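Cell division control protein 45 cdc45 putative (Entamoeba histolytica, PDB 6CC2) is a putative replication factor that, as in other Cdc45 proteins, probably forms part of the CMG helicase that unwinds DNA during replication. Local coordinates at residues I469-D474 against F480-Y485; K446-A451 against S519-I524; F429-D434 against E527-Y532. All coordinates share one frame; numbering follows the deposited sequence.

Interaction 1 (I469-D474 against F480-Y485)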
loop_
_atom_site.group_PDB
_atom_site.type_symbol
_atom_site.label_atom_id
_atom_site.label_comp_id
_atom_site.label_asym_id
_atom_site.label_seq_id
_atom_site.Cartn_x
_atom_site.Cartn_y
_atom_site.Cartn_z
ATOM N N ILE A 469 -15.270 10.826 -2.454
ATOM C CA ILE A 469 -16.421 10.108 -3.001
ATOM C C ILE A 469 -16.524 10.470 -4.474
ATOM O O ILE A 469 -16.613 11.655 -4.834
ATOM C CB ILE A 469 -17.723 10.435 -2.254
ATOM C CG1 ILE A 469 -17.625 9.934 -0.819
ATOM C CG2 ILE A 469 -18.912 9.764 -2.979
ATOM C CD1 ILE A 469 -18.727 10.372 0.070
ATOM N N LEU A 470 -16.465 9.449 -5.329
ATOM C CA LEU A 470 -16.425 9.613 -6.774
ATOM C C LEU A 470 -17.637 8.923 -7.374
ATOM O O LEU A 470 -17.900 7.759 -7.059
ATOM C CB LEU A 470 -15.137 8.991 -7.336
ATOM C CG LEU A 470 -15.055 8.942 -8.865
ATOM C CD1 LEU A 470 -14.915 10.287 -9.448
ATOM C CD2 LEU A 470 -13.866 8.040 -9.256
ATOM N N ALA A 471 -18.376 9.654 -8.198
ATOM C CA ALA A 471 -19.517 9.114 -8.944
ATOM C C ALA A 471 -19.203 9.121 -10.432
ATOM O O ALA A 471 -18.901 10.180 -10.996
ATOM C CB ALA A 471 -20.768 9.943 -8.679
ATOM N N VAL A 472 -19.302 7.955 -11.071
ATOM C CA VAL A 472 -19.007 7.817 -12.490
ATOM C C VAL A 472 -20.230 7.295 -13.212
ATOM O O VAL A 472 -20.795 6.264 -12.816
ATOM C CB VAL A 472 -17.798 6.888 -12.739
ATOM C CG1 VAL A 472 -17.427 6.897 -14.247
ATOM C CG2 VAL A 472 -16.607 7.299 -11.865
ATOM N N LEU A 473 -20.613 7.988 -14.288
ATOM C CA LEU A 473 -21.774 7.589 -15.062
ATOM C C LEU A 473 -21.537 6.248 -15.734
ATOM O O LEU A 473 -20.527 6.046 -16.401
ATOM C CB LEU A 473 -22.085 8.660 -16.112
ATOM C CG LEU A 473 -23.230 8.328 -17.063
ATOM C CD1 LEU A 473 -24.563 8.266 -16.340
ATOM C CD2 LEU A 473 -23.281 9.336 -18.204
ATOM N N ASP A 474 -22.481 5.327 -15.554
ATOM C CA ASP A 474 -22.586 4.102 -16.337
ATOM C C ASP A 474 -23.808 4.313 -17.219
ATOM O O ASP A 474 -24.942 4.034 -16.817
ATOM C CB ASP A 474 -22.723 2.873 -15.444
ATOM C CG ASP A 474 -22.723 1.583 -16.233
ATOM O OD1 ASP A 474 -23.126 1.590 -17.421
ATOM O OD2 ASP A 474 -22.326 0.552 -15.656
ATOM N N PHE A 480 -25.104 5.843 -11.697
ATOM C CA PHE A 480 -23.761 6.244 -11.281
ATOM C C PHE A 480 -23.190 5.149 -10.395
ATOM O O PHE A 480 -23.852 4.701 -9.447
ATOM C CB PHE A 480 -23.752 7.560 -10.505
ATOM C CG PHE A 480 -23.932 8.788 -11.378
ATOM C CD1 PHE A 480 -22.841 9.366 -11.990
ATOM C CD2 PHE A 480 -25.191 9.339 -11.586
ATOM C CE1 PHE A 480 -22.994 10.466 -12.793
ATOM C CE2 PHE A 480 -25.348 10.448 -12.394
ATOM C CZ PHE A 480 -24.255 11.014 -12.992
ATOM N N VAL A 481 -21.967 4.716 -10.709
ATOM C CA VAL A 481 -21.179 3.947 -9.768
ATOM C C VAL A 481 -20.613 4.925 -8.753
ATOM O O VAL A 481 -20.075 5.960 -9.136
ATOM C CB VAL A 481 -20.062 3.178 -10.488
ATOM C CG1 VAL A 481 -19.265 2.350 -9.506
ATOM C CG2 VAL A 481 -20.675 2.277 -11.542
ATOM N N ILE A 482 -20.784 4.627 -7.463
ATOM C CA ILE A 482 -20.330 5.499 -6.388
ATOM C C ILE A 482 -19.233 4.774 -5.615
ATOM O O ILE A 482 -19.462 3.676 -5.079
ATOM C CB ILE A 482 -21.470 5.874 -5.418
ATOM C CG1 ILE A 482 -22.715 6.315 -6.162
ATOM C CG2 ILE A 482 -20.971 6.960 -4.444
ATOM C CD1 ILE A 482 -22.550 7.568 -6.909
ATOM N N VAL A 483 -18.054 5.375 -5.545
ATOM C CA VAL A 483 -16.949 4.826 -4.775
ATOM C C VAL A 483 -16.598 5.813 -3.670
ATOM O O VAL A 483 -16.479 7.021 -3.921
ATOM C CB VAL A 483 -15.725 4.556 -5.669
ATOM C CG1 VAL A 483 -14.512 4.213 -4.796
ATOM C CG2 VAL A 483 -16.030 3.441 -6.647
ATOM N N GLY A 484 -16.419 5.305 -2.458
ATOM C CA GLY A 484 -15.891 6.082 -1.356
ATOM C C GLY A 484 -14.552 5.504 -0.933
ATOM O O GLY A 484 -14.431 4.301 -0.720
ATOM N N TYR A 485 -13.552 6.386 -0.823
ATOM C CA TYR A 485 -12.201 5.962 -0.503
ATOM C C TYR A 485 -11.607 6.845 0.581
ATOM O O TYR A 485 -11.721 8.072 0.530
ATOM C CB TYR A 485 -11.280 6.012 -1.738
ATOM C CG TYR A 485 -9.830 5.717 -1.393
ATOM C CD1 TYR A 485 -9.403 4.428 -1.174
ATOM C CD2 TYR A 485 -8.908 6.748 -1.263
ATOM C CE1 TYR A 485 -8.066 4.154 -0.832
ATOM C CE2 TYR A 485 -7.582 6.479 -0.939
ATOM C CZ TYR A 485 -7.184 5.194 -0.721
ATOM O OH TYR A 485 -5.880 4.915 -0.394
#
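F480 sets its CG, and I482 its CG1, opposite the carbonyl carbon (chi1 -76° in F480), which brings both side chains onto A471. I482 bends a second time at chi2 (-66°), which folds its CD1 back over the neighbouring strand. There I482 CD1 presses against A471 CB at 3.5 Å, closer than two methyls normally sit. F480 CD1 comes to the same methyl, 3.9 Å from A471 CB. L473 flanks the ring as well. Its CB lies 3.9 Å from F480 CE1, and its CD1 stands over one ring face. Further along, I469 CG2 and I482 CG2 meet at 3.8 Å.

The backbones form an antiparallel beta hairpin. L470 and V483 are a hydrogen-bonded pair, with L470 N to V483 O and V483 N to L470 O both at 2.8 Å. V472 and V481 form the second such pair. Its bond from V481 N to V472 O, 2.9 Å, is bent (148°). These four residues point to the other sheet face, where V483 meets helix 444-462. L470, V472, V481 and V483 are all buried and apolar, and their backbone N and O atoms satisfy each other in these pairs.

Interaction 2 (K446-A451 against S519-I524); sequences KALQLA and SFVTEI. With EDO (1,2-ethanediol), chain G.
The apolar contact rests on one side chain, L448, whose branched end lies against V521 CG2 while CD2 also reaches S519. L448 CD1 lies 4.0 Å from V521 CG2, and the two side chains meet at a slant. The other methyl, L448 CD2, sits 3.7 Å from S519 CB. In L448, CG is anti to the carbonyl carbon (chi1 -80°), which sends the branched end toward the strand. L448 also touches V483 and Q514, so it bridges neighbouring strands of the sheet.

Helix 444-462 packs here on one face of the mixed C-terminal sheet. It belongs to the beta-alpha-beta crossover that links the parallel neighbours 427-432 and 468-474. Strand 519-525 lies beyond the hairpin partner 479-485 in the same sheet.

The polar groups look elsewhere. S519 OG is 3.6 Å from L448 CD2, a van der Waals contact, and is hydrogen-bonded to S516 OG. At the far end of the strand, the carboxylate of E523 forms a salt bridge with K477 and a hydrogen bond with T479. The backbone O of E523 accepts a hydrogen bond from O1 of a 1,2-ethanediol, 3.1 Å away, which probably came from the crystallisation liquor.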
loop_
_atom_site.group_PDB
_atom_site.type_symbol
_atom_site.label_atom_id
_atom_site.label_comp_id
_atom_site.label_asym_id
_atom_site.label_seq_id
_atom_site.Cartn_x
_atom_site.Cartn_y
_atom_site.Cartn_z
ATOM N N LYS A 446 -11.795 -0.009 -11.739
ATOM C CA LYS A 446 -11.165 1.191 -12.285
ATOM C C LYS A 446 -11.552 2.446 -11.507
ATOM O O LYS A 446 -10.704 3.303 -11.232
ATOM C CB LYS A 446 -11.542 1.356 -13.763
ATOM C CG LYS A 446 -11.078 0.255 -14.680
ATOM C CD LYS A 446 -9.579 0.253 -14.831
ATOM C CE LYS A 446 -9.151 -0.600 -16.016
ATOM N NZ LYS A 446 -7.665 -0.620 -16.172
ATOM N N ALA A 447 -12.838 2.608 -11.204
ATOM C CA ALA A 447 -13.281 3.759 -10.427
ATOM C C ALA A 447 -12.553 3.837 -9.094
ATOM O O ALA A 447 -12.200 4.925 -8.653
ATOM C CB ALA A 447 -14.796 3.705 -10.218
ATOM N N LEU A 448 -12.327 2.680 -8.442
ATOM C CA LEU A 448 -11.629 2.673 -7.155
ATOM C C LEU A 448 -10.219 3.234 -7.310
ATOM O O LEU A 448 -9.750 4.008 -6.468
ATOM C CB LEU A 448 -11.575 1.263 -6.596
ATOM C CG LEU A 448 -12.829 0.729 -5.903
ATOM C CD1 LEU A 448 -12.841 -0.799 -5.871
ATOM C CD2 LEU A 448 -12.913 1.306 -4.495
ATOM N N GLN A 449 -9.540 2.870 -8.401
ATOM C CA GLN A 449 -8.188 3.386 -8.606
ATOM C C GLN A 449 -8.202 4.882 -8.831
ATOM O O GLN A 449 -7.323 5.602 -8.346
ATOM C CB GLN A 449 -7.530 2.673 -9.794
ATOM C CG GLN A 449 -7.287 1.209 -9.551
ATOM C CD GLN A 449 -6.622 0.574 -10.725
ATOM O OE1 GLN A 449 -5.464 0.859 -11.030
ATOM N NE2 GLN A 449 -7.348 -0.282 -11.406
ATOM N N LEU A 450 -9.191 5.369 -9.589
ATOM C CA LEU A 450 -9.281 6.804 -9.835
ATOM C C LEU A 450 -9.626 7.556 -8.565
ATOM O O LEU A 450 -9.060 8.618 -8.291
ATOM C CB LEU A 450 -10.307 7.064 -10.945
ATOM C CG LEU A 450 -10.483 8.532 -11.335
ATOM C CD1 LEU A 450 -9.143 9.116 -11.794
ATOM C CD2 LEU A 450 -11.508 8.671 -12.450
ATOM N N ALA A 451 -10.543 7.011 -7.753
ATOM C CA ALA A 451 -10.889 7.670 -6.496
ATOM C C ALA A 451 -9.667 7.797 -5.588
ATOM O O ALA A 451 -9.479 8.833 -4.940
ATOM C CB ALA A 451 -11.989 6.901 -5.775
ATOM N N SER A 519 -12.513 1.285 1.640
ATOM C CA SER A 519 -13.288 1.782 0.526
ATOM C C SER A 519 -14.617 1.046 0.446
ATOM O O SER A 519 -14.779 -0.054 0.974
ATOM C CB SER A 519 -12.519 1.623 -0.790
ATOM O OG SER A 519 -12.388 0.247 -1.125
ATOM N N PHE A 520 -15.540 1.655 -0.279
ATOM C CA PHE A 520 -16.881 1.132 -0.482
ATOM C C PHE A 520 -17.313 1.428 -1.915
ATOM O O PHE A 520 -16.918 2.432 -2.501
ATOM C CB PHE A 520 -17.917 1.783 0.463
ATOM C CG PHE A 520 -17.501 1.807 1.889
ATOM C CD1 PHE A 520 -16.649 2.790 2.357
ATOM C CD2 PHE A 520 -17.964 0.835 2.783
ATOM C CE1 PHE A 520 -16.252 2.810 3.683
ATOM C CE2 PHE A 520 -17.578 0.862 4.108
ATOM C CZ PHE A 520 -16.712 1.851 4.556
ATOM N N VAL A 521 -18.161 0.554 -2.456
ATOM C CA VAL A 521 -18.774 0.755 -3.760
ATOM C C VAL A 521 -20.282 0.583 -3.628
ATOM O O VAL A 521 -20.745 -0.399 -3.043
ATOM C CB VAL A 521 -18.230 -0.236 -4.802
ATOM C CG1 VAL A 521 -18.828 0.051 -6.171
ATOM C CG2 VAL A 521 -16.707 -0.147 -4.865
ATOM N N THR A 522 -21.033 1.545 -4.152
ATOM C CA THR A 522 -22.478 1.396 -4.297
ATOM C C THR A 522 -22.846 1.921 -5.679
ATOM O O THR A 522 -21.979 2.203 -6.507
ATOM C CB THR A 522 -23.237 2.095 -3.152
ATOM O OG1 THR A 522 -24.648 1.812 -3.281
ATOM C CG2 THR A 522 -23.033 3.590 -3.164
ATOM N N GLU A 523 -24.142 2.051 -5.944
ATOM C CA GLU A 523 -24.621 2.452 -7.263
ATOM C C GLU A 523 -25.992 3.083 -7.092
ATOM O O GLU A 523 -26.794 2.618 -6.293
ATOM C CB GLU A 523 -24.691 1.230 -8.182
ATOM C CG GLU A 523 -25.001 1.531 -9.630
ATOM C CD GLU A 523 -24.855 0.301 -10.513
ATOM O OE1 GLU A 523 -25.113 -0.817 -10.021
ATOM O OE2 GLU A 523 -24.465 0.451 -11.693
ATOM N N ILE A 524 -26.245 4.152 -7.845
ATOM C CA ILE A 524 -27.520 4.843 -7.788
ATOM C C ILE A 524 -28.085 4.973 -9.191
ATOM O O ILE A 524 -27.357 4.933 -10.188
ATOM C CB ILE A 524 -27.385 6.241 -7.144
ATOM C CG1 ILE A 524 -26.502 7.148 -8.025
ATOM C CG2 ILE A 524 -26.779 6.139 -5.762
ATOM C CD1 ILE A 524 -26.478 8.588 -7.562
HETATM C C1 EDO G . -29.983 1.361 -8.648
HETATM O O1 EDO G . -29.405 1.249 -7.343
HETATM C C2 EDO G . -29.076 0.707 -9.677
HETATM O O2 EDO G . -28.835 -0.655 -9.319
#

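Interaction 3 (F429-D434 against E527-Y532); sequences FCSVSD and ENLVKY. With EDO (1,2-ethanediol), chain D.
F429 meets L529 and Y532 at the edge of its ring, and this is the packed part of the contact. F429 CZ lies 4.1 Å from L529 CD1. The neighbouring ring atom, F429 CE2, is 4.1 Å from Y532 CE2. Each ring offers its edge to the other, so this pair is neither a stack nor a T-shaped contact. Both rings are buried. F429 has CG anti to its backbone N (chi1 -172°), which carries the ring out from the strand toward the helix. L529 and Y532 lie three residues apart, nearly one helical turn, and so both face the strand. The bond from Y532 N to N528 O, 2.8 Å, belongs to this first turn.

The looser side begins at S431 and L529, both partly exposed. They meet through a hydroxyl and one methyl, S431 OG to L529 CD2 at 4.1 Å. Past S431, S433 and D434 are exposed. S433 N is hydrogen-bonded to a di(hydroxyethyl)ether molecule, and D434 OD1 caps L437 N of helix 435-441. On the helix side, V530 and K531 are exposed too. N528 holds the N-cap position, but its side chain makes no capping bond. Instead, N528 ND2 gives a nearly straight hydrogen bond (171°) to O1 of a 1,2-ethanediol, 3.1 Å away. That molecule, probably from the crystallisation liquor, also binds H525 N.

C430, between F429 and S431, points to the other side of the strand and is disulfide-bonded to C420. Helix 529-537 lies on the sheet face that carries F429, S431, A471, F480 and I482: F429 faces it, L529 touches F480, and Y532 touches I482. K533 and L536, further along the helix, continue the cover over F429. Helix 494-508 flanks the contact, with its F501 and T504 against Y532 and its M508 against K531.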
loop_
_atom_site.group_PDB
_atom_site.type_symbol
_atom_site.label_atom_id
_atom_site.label_comp_id
_atom_site.label_asym_id
_atom_site.label_seq_id
_atom_site.Cartn_x
_atom_site.Cartn_y
_atom_site.Cartn_z
ATOM N N PHE A 429 -16.368 15.377 -3.077
ATOM C CA PHE A 429 -17.315 14.668 -3.934
ATOM C C PHE A 429 -17.060 15.133 -5.357
ATOM O O PHE A 429 -16.972 16.341 -5.611
ATOM C CB PHE A 429 -18.778 14.963 -3.557
ATOM C CG PHE A 429 -19.756 14.114 -4.298
ATOM C CD1 PHE A 429 -20.099 14.414 -5.614
ATOM C CD2 PHE A 429 -20.329 13.023 -3.698
ATOM C CE1 PHE A 429 -21.007 13.597 -6.305
ATOM C CE2 PHE A 429 -21.214 12.202 -4.386
ATOM C CZ PHE A 429 -21.534 12.493 -5.695
ATOM N N CYS A 430 -16.952 14.173 -6.275
ATOM C CA CYS A 430 -16.756 14.488 -7.678
ATOM C C CYS A 430 -17.638 13.565 -8.505
ATOM O O CYS A 430 -17.704 12.372 -8.230
ATOM C CB CYS A 430 -15.317 14.302 -8.094
ATOM S SG CYS A 430 -15.006 15.026 -9.709
ATOM N N SER A 431 -18.301 14.113 -9.511
ATOM C CA SER A 431 -19.125 13.310 -10.403
ATOM C C SER A 431 -18.671 13.527 -11.838
ATOM O O SER A 431 -18.326 14.641 -12.226
ATOM C CB SER A 431 -20.629 13.624 -10.256
ATOM O OG SER A 431 -20.959 14.909 -10.658
ATOM N N VAL A 432 -18.650 12.443 -12.595
ATOM C CA VAL A 432 -18.153 12.404 -13.960
ATOM C C VAL A 432 -19.266 11.847 -14.815
ATOM O O VAL A 432 -19.717 10.713 -14.585
ATOM C CB VAL A 432 -16.893 11.520 -14.079
ATOM C CG1 VAL A 432 -16.417 11.486 -15.519
ATOM C CG2 VAL A 432 -15.806 12.021 -13.155
ATOM N N SER A 433 -19.724 12.641 -15.799
ATOM C CA SER A 433 -20.705 12.143 -16.747
ATOM C C SER A 433 -20.325 12.508 -18.172
ATOM O O SER A 433 -21.177 12.626 -19.043
ATOM C CB SER A 433 -22.110 12.630 -16.410
ATOM O OG SER A 433 -22.144 14.030 -16.337
ATOM N N ASP A 434 -19.038 12.729 -18.409
ATOM C CA ASP A 434 -18.534 12.939 -19.772
ATOM C C ASP A 434 -18.400 11.587 -20.461
ATOM O O ASP A 434 -17.935 10.621 -19.844
ATOM C CB ASP A 434 -17.194 13.677 -19.728
ATOM C CG ASP A 434 -16.153 13.082 -20.659
ATOM O OD1 ASP A 434 -15.701 11.947 -20.405
ATOM O OD2 ASP A 434 -15.776 13.758 -21.640
ATOM N N GLU A 527 -30.832 9.457 -12.357
ATOM C CA GLU A 527 -31.709 10.572 -12.045
ATOM C C GLU A 527 -31.669 10.965 -10.574
ATOM O O GLU A 527 -32.174 12.041 -10.228
ATOM C CB GLU A 527 -33.139 10.230 -12.457
ATOM C CG GLU A 527 -33.703 8.962 -11.845
ATOM C CD GLU A 527 -33.559 7.756 -12.765
ATOM O OE1 GLU A 527 -32.441 7.508 -13.297
ATOM O OE2 GLU A 527 -34.578 7.054 -12.966
ATOM N N ASN A 528 -31.117 10.122 -9.702
ATOM C CA ASN A 528 -31.113 10.382 -8.268
ATOM C C ASN A 528 -29.811 10.959 -7.765
ATOM O O ASN A 528 -29.567 10.958 -6.560
ATOM C CB ASN A 528 -31.430 9.096 -7.514
ATOM C CG ASN A 528 -32.837 8.637 -7.748
ATOM O OD1 ASN A 528 -33.731 9.449 -7.966
ATOM N ND2 ASN A 528 -33.049 7.328 -7.707
ATOM N N LEU A 529 -28.978 11.496 -8.650
ATOM C CA LEU A 529 -27.692 12.033 -8.202
ATOM C C LEU A 529 -27.888 13.121 -7.154
ATOM O O LEU A 529 -27.198 13.126 -6.125
ATOM C CB LEU A 529 -26.903 12.576 -9.401
ATOM C CG LEU A 529 -25.555 13.202 -9.046
ATOM C CD1 LEU A 529 -24.591 12.205 -8.469
ATOM C CD2 LEU A 529 -24.943 13.881 -10.298
ATOM N N VAL A 530 -28.793 14.076 -7.419
ATOM C CA VAL A 530 -29.025 15.171 -6.477
ATOM C C VAL A 530 -29.607 14.640 -5.170
ATOM O O VAL A 530 -29.147 15.023 -4.083
ATOM C CB VAL A 530 -29.935 16.238 -7.115
ATOM C CG1 VAL A 530 -30.465 17.203 -6.078
ATOM C CG2 VAL A 530 -29.155 16.996 -8.186
ATOM N N LYS A 531 -30.566 13.722 -5.265
ATOM C CA LYS A 531 -31.143 13.103 -4.080
ATOM C C LYS A 531 -30.060 12.436 -3.237
ATOM O O LYS A 531 -30.013 12.595 -2.002
ATOM C CB LYS A 531 -32.204 12.086 -4.503
ATOM C CG LYS A 531 -32.864 11.347 -3.361
ATOM C CD LYS A 531 -33.846 10.305 -3.896
ATOM C CE LYS A 531 -34.574 9.597 -2.764
ATOM N NZ LYS A 531 -35.501 8.559 -3.278
ATOM N N TYR A 532 -29.181 11.679 -3.886
ATOM C CA TYR A 532 -28.093 11.010 -3.174
ATOM C C TYR A 532 -27.120 12.000 -2.549
ATOM O O TYR A 532 -26.677 11.815 -1.405
ATOM C CB TYR A 532 -27.350 10.084 -4.127
ATOM C CG TYR A 532 -26.155 9.442 -3.476
ATOM C CD1 TYR A 532 -26.321 8.423 -2.548
ATOM C CD2 TYR A 532 -24.873 9.883 -3.729
ATOM C CE1 TYR A 532 -25.247 7.858 -1.926
ATOM C CE2 TYR A 532 -23.793 9.313 -3.113
ATOM C CZ TYR A 532 -23.985 8.297 -2.208
ATOM O OH TYR A 532 -22.913 7.745 -1.576
HETATM C C1 EDO D . -31.166 5.836 -5.587
HETATM O O1 EDO D . -30.819 5.337 -6.868
HETATM C C2 EDO D . -30.051 6.753 -5.155
HETATM O O2 EDO D . -30.435 7.494 -4.090
#

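All three contacts build the same mixed C-terminal sheet. Interaction 1 is its buried centre, and the only one of the three held by backbone hydrogen bonds between its segments. Interactions 2 and 3 are side-chain packing of helices on opposite faces of that sheet. Both helix contacts are small; interaction 2 is buried, interaction 3 only partly, running out to solvent. The apolar chemistry is aliphatic in interaction 2, whereas aromatic edges take part in interaction 3. The hairpin of interaction 1 joins the other two: I482 O pairs with T522 N on one flank, and A471 N with C430 O on the other. I524 of strand 519-525 also packs on L529 and Y532, so interactions 2 and 3 touch directly.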